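Local coordinates for protein peptide ABC transporter permease (Staphylococcus hominis, PDB 6EXS) that probably carries small peptides, including a thioalcohol-conjugated dipeptide precursor of human axillary malodour, across the bacterial cell membrane as a POT family transporter, at residues Asn50-Asp55 / Pro108-Gly113; Ile40-Phe45 / Gly180-Ala185; Ser64-Leu69 / Ser116-Ile121. All coordinates share one frame; numbering follows the deposited sequence.

Contact 1. Residues Asn50-Asp55 / Pro108-Gly113; sequences NGLGID and PFALFG. With OLC ((2R)-2,3-dihydroxypropyl (9Z)-octadec-9-enoate), chain E; OLC ((2R)-2,3-dihydroxypropyl (9Z)-octadec-9-enoate), chain K.
Leu111, in the first turn of helix 110-137, meets Leu52 and Ile54 of the loop that joins helix 16-44 to helix 56-72. Its side chain shows how one leucine can divide its branches between protein and lipid. The CB atom already faces the monoolein of chain E, lying 3.7 Å from C21 of its glycerol end. Beyond CG the two methyls part. CD1 of Leu111 stays with the same lipid carbon, C21, at 4.0 Å, whereas CD2 turns to the loop. There CD2 of Leu111 meets CD1 of Ile54 at 3.8 Å and CD1 of Leu52 at 4.0 Å, so that one methyl touches both loop residues. Leu111 has CG beside its backbone N (chi1 -70°), and this bend brings the tip closer to the loop than the start of the side chain would suggest. The other methyl of Leu52, CD2, rests on the backbone of Ala110, 3.8 Å from its CA. Both loop residues also touch Leu114 one turn further on, and Ile54 backs onto Met43. Directly after Ile54, Asp55 takes the N-cap position of helix 56-72, and its OD2 is hydrogen-bonded to Thr58. The whole is an interhelical loop laid over the N-terminal turn of a transmembrane helix, probably near the membrane surface, in the major facilitator superfamily fold.

Contact 2. Residues Ile40-Phe45 / Gly180-Ala185; sequences IFYMYF and GGFLLA
Phe182 presents the edge of its ring to the face of Tyr42 in a T-shaped (edge-to-face) pair. The two rings stand at 71° to one another, with centroids 5.1 Å apart. The leading corner of Phe182 is CE2, which sits above the rim of the tyrosine ring instead of its middle and comes to 3.6 Å from Tyr42 CD2. Phe182 CZ follows along the same border, 4.0 Å from Tyr42 CG. The two side chains point toward each other from helix 16-44 and helix 178-204, and they need their length: the CA atoms of Tyr42 and Phe182 are 10.3 Å apart. With CG opposite the backbone N (chi1 175°), the tyrosine swings its ring out from its helix toward Phe182. Leu105 of helix 74-106 touches both aromatics, and the ring of Phe178 meets that of Tyr42 at about 45°, so the buried pair is part of a larger apolar cluster. What holds Tyr42 and Phe182 together is thus dispersion, probably helped by the pull between the slightly positive C-H edge of the phenylalanine and the electron-rich face of the tyrosine; the phenol oxygen takes no part in the meeting.

Contact 3. Residues Ser64-Leu69 / Ser116-Ile121; sequences SVYGAL and SSMFFI. With OLC ((2R)-2,3-dihydroxypropyl (9Z)-octadec-9-enoate), chain E.
Within 64-69, Tyr66 makes the contacts with 116-121, chiefly with Met118 and Ile121; these two, and Ser117 through a water, receive different parts of it. The short helical segments run roughly side by side, 22° from parallel, with their axes 10.6 Å apart at closest approach. Ser116 keeps to the far side, its CB against the monoolein of chain E. Ser117 is reached through a water, which lies 2.8 Å from Tyr66 OH and donates to Ser117 OG, also at 2.8 Å; the serine oxygen is further bonded to Gly101 O of helix 74-106. Met118 then covers the ring. Its CG stands 3.5 Å from the Tyr66 ring centroid, only 5° off the normal, a CH-pi contact, and SD stays over the same face at 4.5 Å in a Met-aromatic contact. Phe119 and Phe120 turn away from Tyr66 and border the lipid chain. One turn on from Ser117, Ile121 packs against the phenol end, with CB and CG2 each 3.3 Å from Tyr66 OH and CD1 close behind. Met35 and Leu39 of helix 16-44 also touch the tyrosine. A buried phenol is thereby served two ways: thioether and aliphatic groups pack the ring and its end, while a water supplies the hydroxyl with a polar partner and ties it indirectly to a third helix.

Contacts 1 and 2 touch, their centres 10 Å apart: Leu52 N lies 2.8 Å from Tyr42 O, and Gly53 N lies 2.9 Å from Phe45 O, both probable hydrogen bonds that tie the loop to the end of helix 16-44. Contact 3 lies deeper, its centre about 15 Å from each of the others. It shares helix 110-137 with contact 1, and the same monoolein of chain E borders both. The centre of contact 3 is the nearest to the chain centre, about 11 Å away, against about 19 Å for contact 2 and 24 Å for contact 1. There the side chain of Tyr66 is about 12 Å from the bound conjugated peptide, beyond direct touch with the ligand.

Contact 1. Residues Asn50-Asp55 / Pro108-Gly113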
loop_
_atom_site.group_PDB
_atom_site.type_symbol
_atom_site.label_atom_id
_atom_site.label_comp_id
_atom_site.label_asym_id
_atom_site.label_seq_id
_atom_site.Cartn_x
_atom_site.Cartn_y
_atom_site.Cartn_z
ATOM N N ASN A 50 -8.857 -13.855 22.850
ATOM C CA ASN A 50 -9.799 -12.962 22.148
ATOM C C ASN A 50 -9.504 -12.805 20.631
ATOM O O ASN A 50 -10.071 -11.927 19.956
ATOM C CB ASN A 50 -9.926 -11.608 22.845
ATOM C CG ASN A 50 -10.504 -11.685 24.233
ATOM O OD1 ASN A 50 -11.373 -12.503 24.529
ATOM N ND2 ASN A 50 -10.060 -10.806 25.112
ATOM N N GLY A 51 -8.673 -13.712 20.111
ATOM C CA GLY A 51 -8.335 -13.798 18.698
ATOM C C GLY A 51 -9.315 -14.686 17.951
ATOM O O GLY A 51 -10.309 -15.143 18.529
ATOM N N LEU A 52 -9.044 -14.948 16.660
ATOM C CA LEU A 52 -9.921 -15.772 15.821
ATOM C C LEU A 52 -9.462 -17.231 15.695
ATOM O O LEU A 52 -10.232 -18.070 15.220
ATOM C CB LEU A 52 -10.160 -15.139 14.432
ATOM C CG LEU A 52 -11.004 -13.849 14.386
ATOM C CD1 LEU A 52 -11.049 -13.265 12.961
ATOM C CD2 LEU A 52 -12.421 -14.073 14.893
ATOM N N GLY A 53 -8.242 -17.521 16.148
ATOM C CA GLY A 53 -7.666 -18.860 16.139
ATOM C C GLY A 53 -7.419 -19.450 14.767
ATOM O O GLY A 53 -7.360 -20.669 14.629
ATOM N N ILE A 54 -7.275 -18.590 13.748
ATOM C CA ILE A 54 -6.989 -18.942 12.350
ATOM C C ILE A 54 -5.536 -19.456 12.261
ATOM O O ILE A 54 -4.658 -18.970 12.983
ATOM C CB ILE A 54 -7.200 -17.684 11.418
ATOM C CG1 ILE A 54 -8.667 -17.192 11.447
ATOM C CG2 ILE A 54 -6.736 -17.923 9.963
ATOM C CD1 ILE A 54 -8.887 -15.737 10.897
ATOM N N ASP A 55 -5.294 -20.410 11.352
ATOM C CA ASP A 55 -3.976 -20.957 11.052
ATOM C C ASP A 55 -3.035 -19.801 10.742
ATOM O O ASP A 55 -3.404 -18.895 9.986
ATOM C CB ASP A 55 -4.076 -21.901 9.834
ATOM C CG ASP A 55 -2.753 -22.295 9.200
ATOM O OD1 ASP A 55 -1.824 -22.697 9.949
ATOM O OD2 ASP A 55 -2.654 -22.236 7.956
ATOM N N PRO A 108 -19.308 -8.283 17.624
ATOM C CA PRO A 108 -18.818 -9.659 17.846
ATOM C C PRO A 108 -19.333 -10.623 16.770
ATOM O O PRO A 108 -20.159 -11.497 17.046
ATOM C CB PRO A 108 -19.328 -9.982 19.255
ATOM C CG PRO A 108 -20.572 -9.127 19.421
ATOM C CD PRO A 108 -20.571 -8.047 18.359
ATOM N N PHE A 109 -18.857 -10.433 15.520
ATOM C CA PHE A 109 -19.286 -11.216 14.358
ATOM C C PHE A 109 -18.252 -12.226 13.869
ATOM O O PHE A 109 -18.431 -12.789 12.795
ATOM C CB PHE A 109 -19.739 -10.284 13.210
ATOM C CG PHE A 109 -20.978 -9.436 13.448
ATOM C CD1 PHE A 109 -21.988 -9.868 14.303
ATOM C CD2 PHE A 109 -21.155 -8.236 12.774
ATOM C CE1 PHE A 109 -23.129 -9.090 14.508
ATOM C CE2 PHE A 109 -22.311 -7.475 12.960
ATOM C CZ PHE A 109 -23.283 -7.899 13.834
ATOM N N ALA A 110 -17.192 -12.478 14.665
ATOM C CA ALA A 110 -16.115 -13.443 14.385
ATOM C C ALA A 110 -15.631 -13.435 12.910
ATOM O O ALA A 110 -15.193 -12.387 12.456
ATOM C CB ALA A 110 -16.516 -14.852 14.844
ATOM N N LEU A 111 -15.704 -14.569 12.173
ATOM C CA LEU A 111 -15.234 -14.650 10.785
ATOM C C LEU A 111 -16.042 -13.799 9.799
ATOM O O LEU A 111 -15.455 -13.253 8.861
ATOM C CB LEU A 111 -15.125 -16.100 10.285
ATOM C CG LEU A 111 -14.008 -16.983 10.881
ATOM C CD1 LEU A 111 -13.925 -18.323 10.144
ATOM C CD2 LEU A 111 -12.648 -16.296 10.848
ATOM N N PHE A 112 -17.362 -13.646 10.027
ATOM C CA PHE A 112 -18.212 -12.800 9.193
ATOM C C PHE A 112 -17.743 -11.346 9.306
ATOM O O PHE A 112 -17.591 -10.688 8.278
ATOM C CB PHE A 112 -19.712 -12.929 9.554
ATOM C CG PHE A 112 -20.591 -11.961 8.784
ATOM C CD1 PHE A 112 -21.083 -12.292 7.524
ATOM C CD2 PHE A 112 -20.896 -10.703 9.301
ATOM C CE1 PHE A 112 -21.870 -11.385 6.801
ATOM C CE2 PHE A 112 -21.681 -9.799 8.575
ATOM C CZ PHE A 112 -22.167 -10.147 7.333
ATOM N N GLY A 113 -17.517 -10.879 10.542
ATOM C CA GLY A 113 -17.046 -9.531 10.850
ATOM C C GLY A 113 -15.707 -9.206 10.231
ATOM O O GLY A 113 -15.468 -8.056 9.865
HETATM C C10 OLC E . -21.940 -7.511 3.371
HETATM C C9 OLC E . -21.075 -8.050 2.523
HETATM C C11 OLC E . -21.818 -7.442 4.868
HETATM C C8 OLC E . -19.777 -8.721 2.864
HETATM C C24 OLC E . -18.191 -18.741 7.961
HETATM C C12 OLC E . -22.937 -6.662 5.555
HETATM C C7 OLC E . -19.665 -10.151 2.342
HETATM C C13 OLC E . -22.705 -6.453 7.045
HETATM C C6 OLC E . -18.580 -10.978 3.021
HETATM C C5 OLC E . -19.007 -11.644 4.325
HETATM C C4 OLC E . -19.661 -13.010 4.156
HETATM C C3 OLC E . -18.689 -14.183 4.115
HETATM C C2 OLC E . -18.396 -14.771 5.493
HETATM C C21 OLC E . -16.259 -17.407 6.987
HETATM C C1 OLC E . -17.390 -15.888 5.504
HETATM C C22 OLC E . -16.882 -18.773 7.195
HETATM O O19 OLC E . -16.745 -16.252 4.554
HETATM O O25 OLC E . -17.989 -18.444 9.340
HETATM O O23 OLC E . -17.057 -19.422 5.932
HETATM O O20 OLC E . -17.299 -16.430 6.727
HETATM C C24 OLC K . -24.860 -7.148 19.363
HETATM C C5 OLC K . -24.983 -3.307 10.767
HETATM C C4 OLC K . -25.885 -4.128 11.671
HETATM C C3 OLC K . -25.445 -4.113 13.122
HETATM C C2 OLC K . -26.356 -4.924 14.034
HETATM C C21 OLC K . -26.202 -6.013 17.572
HETATM C C1 OLC K . -25.957 -4.871 15.482
HETATM C C22 OLC K . -25.172 -7.074 17.884
HETATM O O19 OLC K . -25.369 -3.958 16.003
HETATM O O25 OLC K . -24.058 -8.279 19.670
HETATM O O23 OLC K . -25.654 -8.341 17.424
HETATM O O20 OLC K . -26.351 -5.976 16.131
#

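Contact 2. Residues Ile40-Phe45 / Gly180-Ala185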
loop_
_atom_site.group_PDB
_atom_site.type_symbol
_atom_site.label_atom_id
_atom_site.label_comp_id
_atom_site.label_asym_id
_atom_site.label_seq_id
_atom_site.Cartn_x
_atom_site.Cartn_y
_atom_site.Cartn_z
ATOM N N ILE A 40 -3.238 -8.876 12.109
ATOM C CA ILE A 40 -2.431 -10.103 12.051
ATOM C C ILE A 40 -2.507 -10.889 13.372
ATOM O O ILE A 40 -2.767 -12.088 13.331
ATOM C CB ILE A 40 -0.963 -9.865 11.552
ATOM C CG1 ILE A 40 -0.168 -11.204 11.399
ATOM C CG2 ILE A 40 -0.180 -8.824 12.397
ATOM C CD1 ILE A 40 -0.630 -12.165 10.304
ATOM N N PHE A 41 -2.360 -10.213 14.525
ATOM C CA PHE A 41 -2.423 -10.845 15.845
ATOM C C PHE A 41 -3.829 -11.291 16.194
ATOM O O PHE A 41 -4.000 -12.415 16.660
ATOM C CB PHE A 41 -1.816 -9.945 16.920
ATOM C CG PHE A 41 -0.441 -9.486 16.517
ATOM C CD1 PHE A 41 0.606 -10.394 16.406
ATOM C CD2 PHE A 41 -0.211 -8.161 16.160
ATOM C CE1 PHE A 41 1.861 -9.980 15.971
ATOM C CE2 PHE A 41 1.049 -7.746 15.748
ATOM C CZ PHE A 41 2.072 -8.659 15.633
ATOM N N TYR A 42 -4.839 -10.449 15.900
ATOM C CA TYR A 42 -6.247 -10.768 16.117
ATOM C C TYR A 42 -6.641 -12.066 15.383
ATOM O O TYR A 42 -7.366 -12.873 15.944
ATOM C CB TYR A 42 -7.123 -9.603 15.643
ATOM C CG TYR A 42 -8.610 -9.867 15.716
ATOM C CD1 TYR A 42 -9.221 -10.199 16.925
ATOM C CD2 TYR A 42 -9.418 -9.735 14.590
ATOM C CE1 TYR A 42 -10.597 -10.398 17.008
ATOM C CE2 TYR A 42 -10.799 -9.927 14.662
ATOM C CZ TYR A 42 -11.384 -10.262 15.876
ATOM O OH TYR A 42 -12.743 -10.456 15.962
ATOM N N MET A 43 -6.136 -12.278 14.149
ATOM C CA MET A 43 -6.414 -13.481 13.362
ATOM C C MET A 43 -5.782 -14.778 13.911
ATOM O O MET A 43 -6.513 -15.755 14.103
ATOM C CB MET A 43 -6.024 -13.273 11.895
ATOM C CG MET A 43 -6.939 -12.318 11.172
ATOM S SD MET A 43 -6.661 -12.311 9.400
ATOM C CE MET A 43 -5.188 -11.333 9.292
ATOM N N TYR A 44 -4.438 -14.816 14.129
ATOM C CA TYR A 44 -3.801 -16.066 14.548
ATOM C C TYR A 44 -3.750 -16.280 16.068
ATOM O O TYR A 44 -3.506 -17.421 16.491
ATOM C CB TYR A 44 -2.416 -16.278 13.901
ATOM C CG TYR A 44 -1.238 -15.640 14.602
ATOM C CD1 TYR A 44 -0.891 -14.318 14.357
ATOM C CD2 TYR A 44 -0.401 -16.390 15.427
ATOM C CE1 TYR A 44 0.209 -13.732 14.975
ATOM C CE2 TYR A 44 0.720 -15.821 16.029
ATOM C CZ TYR A 44 1.015 -14.487 15.807
ATOM O OH TYR A 44 2.102 -13.892 16.398
ATOM N N PHE A 45 -4.028 -15.239 16.892
ATOM C CA PHE A 45 -4.066 -15.450 18.346
ATOM C C PHE A 45 -5.240 -16.393 18.664
ATOM O O PHE A 45 -6.269 -16.341 17.979
ATOM C CB PHE A 45 -4.180 -14.135 19.148
ATOM C CG PHE A 45 -2.917 -13.318 19.391
ATOM C CD1 PHE A 45 -1.743 -13.583 18.687
ATOM C CD2 PHE A 45 -2.916 -12.261 20.302
ATOM C CE1 PHE A 45 -0.587 -12.816 18.904
ATOM C CE2 PHE A 45 -1.758 -11.504 20.526
ATOM C CZ PHE A 45 -0.602 -11.791 19.831
ATOM N N GLY A 180 -12.325 -3.224 21.069
ATOM C CA GLY A 180 -12.118 -1.884 21.604
ATOM C C GLY A 180 -11.121 -1.089 20.783
ATOM O O GLY A 180 -11.298 0.118 20.595
ATOM N N GLY A 181 -10.079 -1.772 20.297
ATOM C CA GLY A 181 -9.045 -1.174 19.461
ATOM C C GLY A 181 -9.557 -0.828 18.071
ATOM O O GLY A 181 -9.265 0.251 17.550
ATOM N N PHE A 182 -10.349 -1.750 17.474
ATOM C CA PHE A 182 -10.972 -1.586 16.160
ATOM C C PHE A 182 -12.062 -0.520 16.214
ATOM O O PHE A 182 -12.343 0.102 15.196
ATOM C CB PHE A 182 -11.546 -2.921 15.636
ATOM C CG PHE A 182 -10.551 -4.016 15.308
ATOM C CD1 PHE A 182 -9.458 -3.764 14.482
ATOM C CD2 PHE A 182 -10.727 -5.307 15.792
ATOM C CE1 PHE A 182 -8.539 -4.775 14.174
ATOM C CE2 PHE A 182 -9.803 -6.316 15.491
ATOM C CZ PHE A 182 -8.726 -6.047 14.666
ATOM N N LEU A 183 -12.675 -0.308 17.402
ATOM C CA LEU A 183 -13.678 0.736 17.621
ATOM C C LEU A 183 -12.980 2.100 17.647
ATOM O O LEU A 183 -13.512 3.054 17.082
ATOM C CB LEU A 183 -14.488 0.479 18.903
ATOM C CG LEU A 183 -15.594 1.492 19.273
ATOM C CD1 LEU A 183 -16.721 1.535 18.222
ATOM C CD2 LEU A 183 -16.159 1.190 20.656
ATOM N N LEU A 184 -11.769 2.175 18.252
ATOM C CA LEU A 184 -10.953 3.387 18.310
ATOM C C LEU A 184 -10.538 3.827 16.896
ATOM O O LEU A 184 -10.603 5.021 16.595
ATOM C CB LEU A 184 -9.732 3.194 19.231
ATOM C CG LEU A 184 -8.888 4.436 19.596
ATOM C CD1 LEU A 184 -9.748 5.570 20.168
ATOM C CD2 LEU A 184 -7.835 4.086 20.626
ATOM N N ALA A 185 -10.176 2.857 16.015
ATOM C CA ALA A 185 -9.848 3.109 14.610
ATOM C C ALA A 185 -11.122 3.616 13.909
ATOM O O ALA A 185 -11.046 4.601 13.172
ATOM C CB ALA A 185 -9.331 1.843 13.938
#

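Contact 3. Residues Ser64-Leu69 / Ser116-Ile121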
loop_
_atom_site.group_PDB
_atom_site.type_symbol
_atom_site.label_atom_id
_atom_site.label_comp_id
_atom_site.label_asym_id
_atom_site.label_seq_id
_atom_site.Cartn_x
_atom_site.Cartn_y
_atom_site.Cartn_z
ATOM N N SER A 64 -1.571 -10.207 2.996
ATOM C CA SER A 64 -1.018 -9.900 1.682
ATOM C C SER A 64 -2.087 -9.748 0.610
ATOM O O SER A 64 -2.047 -8.785 -0.146
ATOM C CB SER A 64 0.007 -10.952 1.286
ATOM O OG SER A 64 1.170 -10.795 2.076
ATOM N N VAL A 65 -3.054 -10.685 0.557
ATOM C CA VAL A 65 -4.165 -10.681 -0.401
ATOM C C VAL A 65 -5.030 -9.428 -0.176
ATOM O O VAL A 65 -5.405 -8.752 -1.142
ATOM C CB VAL A 65 -4.954 -12.021 -0.364
ATOM C CG1 VAL A 65 -6.247 -11.952 -1.178
ATOM C CG2 VAL A 65 -4.082 -13.179 -0.842
ATOM N N TYR A 66 -5.265 -9.083 1.100
ATOM C CA TYR A 66 -6.003 -7.898 1.529
ATOM C C TYR A 66 -5.290 -6.626 1.009
ATOM O O TYR A 66 -5.940 -5.783 0.392
ATOM C CB TYR A 66 -6.108 -7.919 3.065
ATOM C CG TYR A 66 -6.995 -6.889 3.729
ATOM C CD1 TYR A 66 -7.897 -6.123 2.987
ATOM C CD2 TYR A 66 -6.940 -6.680 5.101
ATOM C CE1 TYR A 66 -8.706 -5.168 3.599
ATOM C CE2 TYR A 66 -7.754 -5.737 5.723
ATOM C CZ TYR A 66 -8.637 -4.989 4.970
ATOM O OH TYR A 66 -9.452 -4.093 5.607
ATOM N N GLY A 67 -3.970 -6.541 1.221
ATOM C CA GLY A 67 -3.114 -5.445 0.771
ATOM C C GLY A 67 -3.098 -5.317 -0.741
ATOM O O GLY A 67 -3.211 -4.209 -1.265
ATOM N N ALA A 68 -3.003 -6.464 -1.460
ATOM C CA ALA A 68 -3.031 -6.539 -2.926
ATOM C C ALA A 68 -4.374 -6.037 -3.465
ATOM O O ALA A 68 -4.390 -5.314 -4.466
ATOM C CB ALA A 68 -2.794 -7.975 -3.383
ATOM N N LEU A 69 -5.497 -6.393 -2.790
ATOM C CA LEU A 69 -6.838 -5.996 -3.234
ATOM C C LEU A 69 -7.109 -4.523 -3.049
ATOM O O LEU A 69 -7.751 -3.940 -3.910
ATOM C CB LEU A 69 -7.950 -6.851 -2.619
ATOM C CG LEU A 69 -8.072 -8.268 -3.207
ATOM C CD1 LEU A 69 -8.852 -9.170 -2.296
ATOM C CD2 LEU A 69 -8.696 -8.257 -4.599
ATOM N N SER A 116 -16.408 -9.331 6.066
ATOM C CA SER A 116 -17.271 -8.199 5.702
ATOM C C SER A 116 -16.522 -6.869 5.842
ATOM O O SER A 116 -16.696 -5.976 5.009
ATOM C CB SER A 116 -18.548 -8.190 6.529
ATOM O OG SER A 116 -18.247 -8.078 7.908
ATOM N N SER A 117 -15.650 -6.758 6.865
ATOM C CA SER A 117 -14.779 -5.597 7.104
ATOM C C SER A 117 -13.826 -5.423 5.914
ATOM O O SER A 117 -13.685 -4.316 5.397
ATOM C CB SER A 117 -13.970 -5.810 8.377
ATOM O OG SER A 117 -12.956 -4.837 8.554
ATOM N N MET A 118 -13.174 -6.526 5.485
ATOM C CA MET A 118 -12.245 -6.550 4.356
ATOM C C MET A 118 -12.928 -6.073 3.089
ATOM O O MET A 118 -12.385 -5.210 2.419
ATOM C CB MET A 118 -11.648 -7.947 4.175
ATOM C CG MET A 118 -10.425 -8.187 5.045
ATOM S SD MET A 118 -9.853 -9.903 5.103
ATOM C CE MET A 118 -9.623 -10.279 3.286
ATOM N N PHE A 119 -14.158 -6.562 2.826
ATOM C CA PHE A 119 -15.000 -6.214 1.685
ATOM C C PHE A 119 -15.261 -4.691 1.600
ATOM O O PHE A 119 -15.023 -4.098 0.546
ATOM C CB PHE A 119 -16.325 -7.021 1.735
ATOM C CG PHE A 119 -17.406 -6.592 0.769
ATOM C CD1 PHE A 119 -17.361 -6.976 -0.565
ATOM C CD2 PHE A 119 -18.468 -5.802 1.194
ATOM C CE1 PHE A 119 -18.361 -6.576 -1.459
ATOM C CE2 PHE A 119 -19.462 -5.394 0.299
ATOM C CZ PHE A 119 -19.401 -5.781 -1.020
ATOM N N PHE A 120 -15.734 -4.074 2.706
ATOM C CA PHE A 120 -16.036 -2.640 2.769
ATOM C C PHE A 120 -14.775 -1.769 2.686
ATOM O O PHE A 120 -14.800 -0.722 2.034
ATOM C CB PHE A 120 -16.874 -2.311 4.020
ATOM C CG PHE A 120 -18.329 -2.721 3.947
ATOM C CD1 PHE A 120 -19.216 -2.057 3.109
ATOM C CD2 PHE A 120 -18.820 -3.740 4.749
ATOM C CE1 PHE A 120 -20.560 -2.432 3.044
ATOM C CE2 PHE A 120 -20.164 -4.121 4.681
ATOM C CZ PHE A 120 -21.025 -3.462 3.830
ATOM N N ILE A 121 -13.660 -2.208 3.319
ATOM C CA ILE A 121 -12.412 -1.445 3.264
ATOM C C ILE A 121 -11.759 -1.589 1.872
ATOM O O ILE A 121 -11.290 -0.574 1.353
ATOM C CB ILE A 121 -11.457 -1.712 4.459
ATOM C CG1 ILE A 121 -12.092 -1.150 5.769
ATOM C CG2 ILE A 121 -10.046 -1.102 4.224
ATOM C CD1 ILE A 121 -11.583 -1.764 7.108
HETATM C C10 OLC E . -21.940 -7.511 3.371
HETATM C C9 OLC E . -21.075 -8.050 2.523
HETATM C C11 OLC E . -21.818 -7.442 4.868
HETATM C C8 OLC E . -19.777 -8.721 2.864
HETATM C C24 OLC E . -18.191 -18.741 7.961
HETATM C C12 OLC E . -22.937 -6.662 5.555
HETATM C C7 OLC E . -19.665 -10.151 2.342
HETATM C C13 OLC E . -22.705 -6.453 7.045
HETATM C C6 OLC E . -18.580 -10.978 3.021
HETATM C C5 OLC E . -19.007 -11.644 4.325
HETATM C C4 OLC E . -19.661 -13.010 4.156
HETATM C C3 OLC E . -18.689 -14.183 4.115
HETATM C C2 OLC E . -18.396 -14.771 5.493
HETATM C C21 OLC E . -16.259 -17.407 6.987
HETATM C C1 OLC E . -17.390 -15.888 5.504
HETATM C C22 OLC E . -16.882 -18.773 7.195
HETATM O O19 OLC E . -16.745 -16.252 4.554
HETATM O O25 OLC E . -17.989 -18.444 9.340
HETATM O O23 OLC E . -17.057 -19.422 5.932
HETATM O O20 OLC E . -17.299 -16.430 6.727
HETATM O O HOH W 1 -10.268 -5.270 7.974
#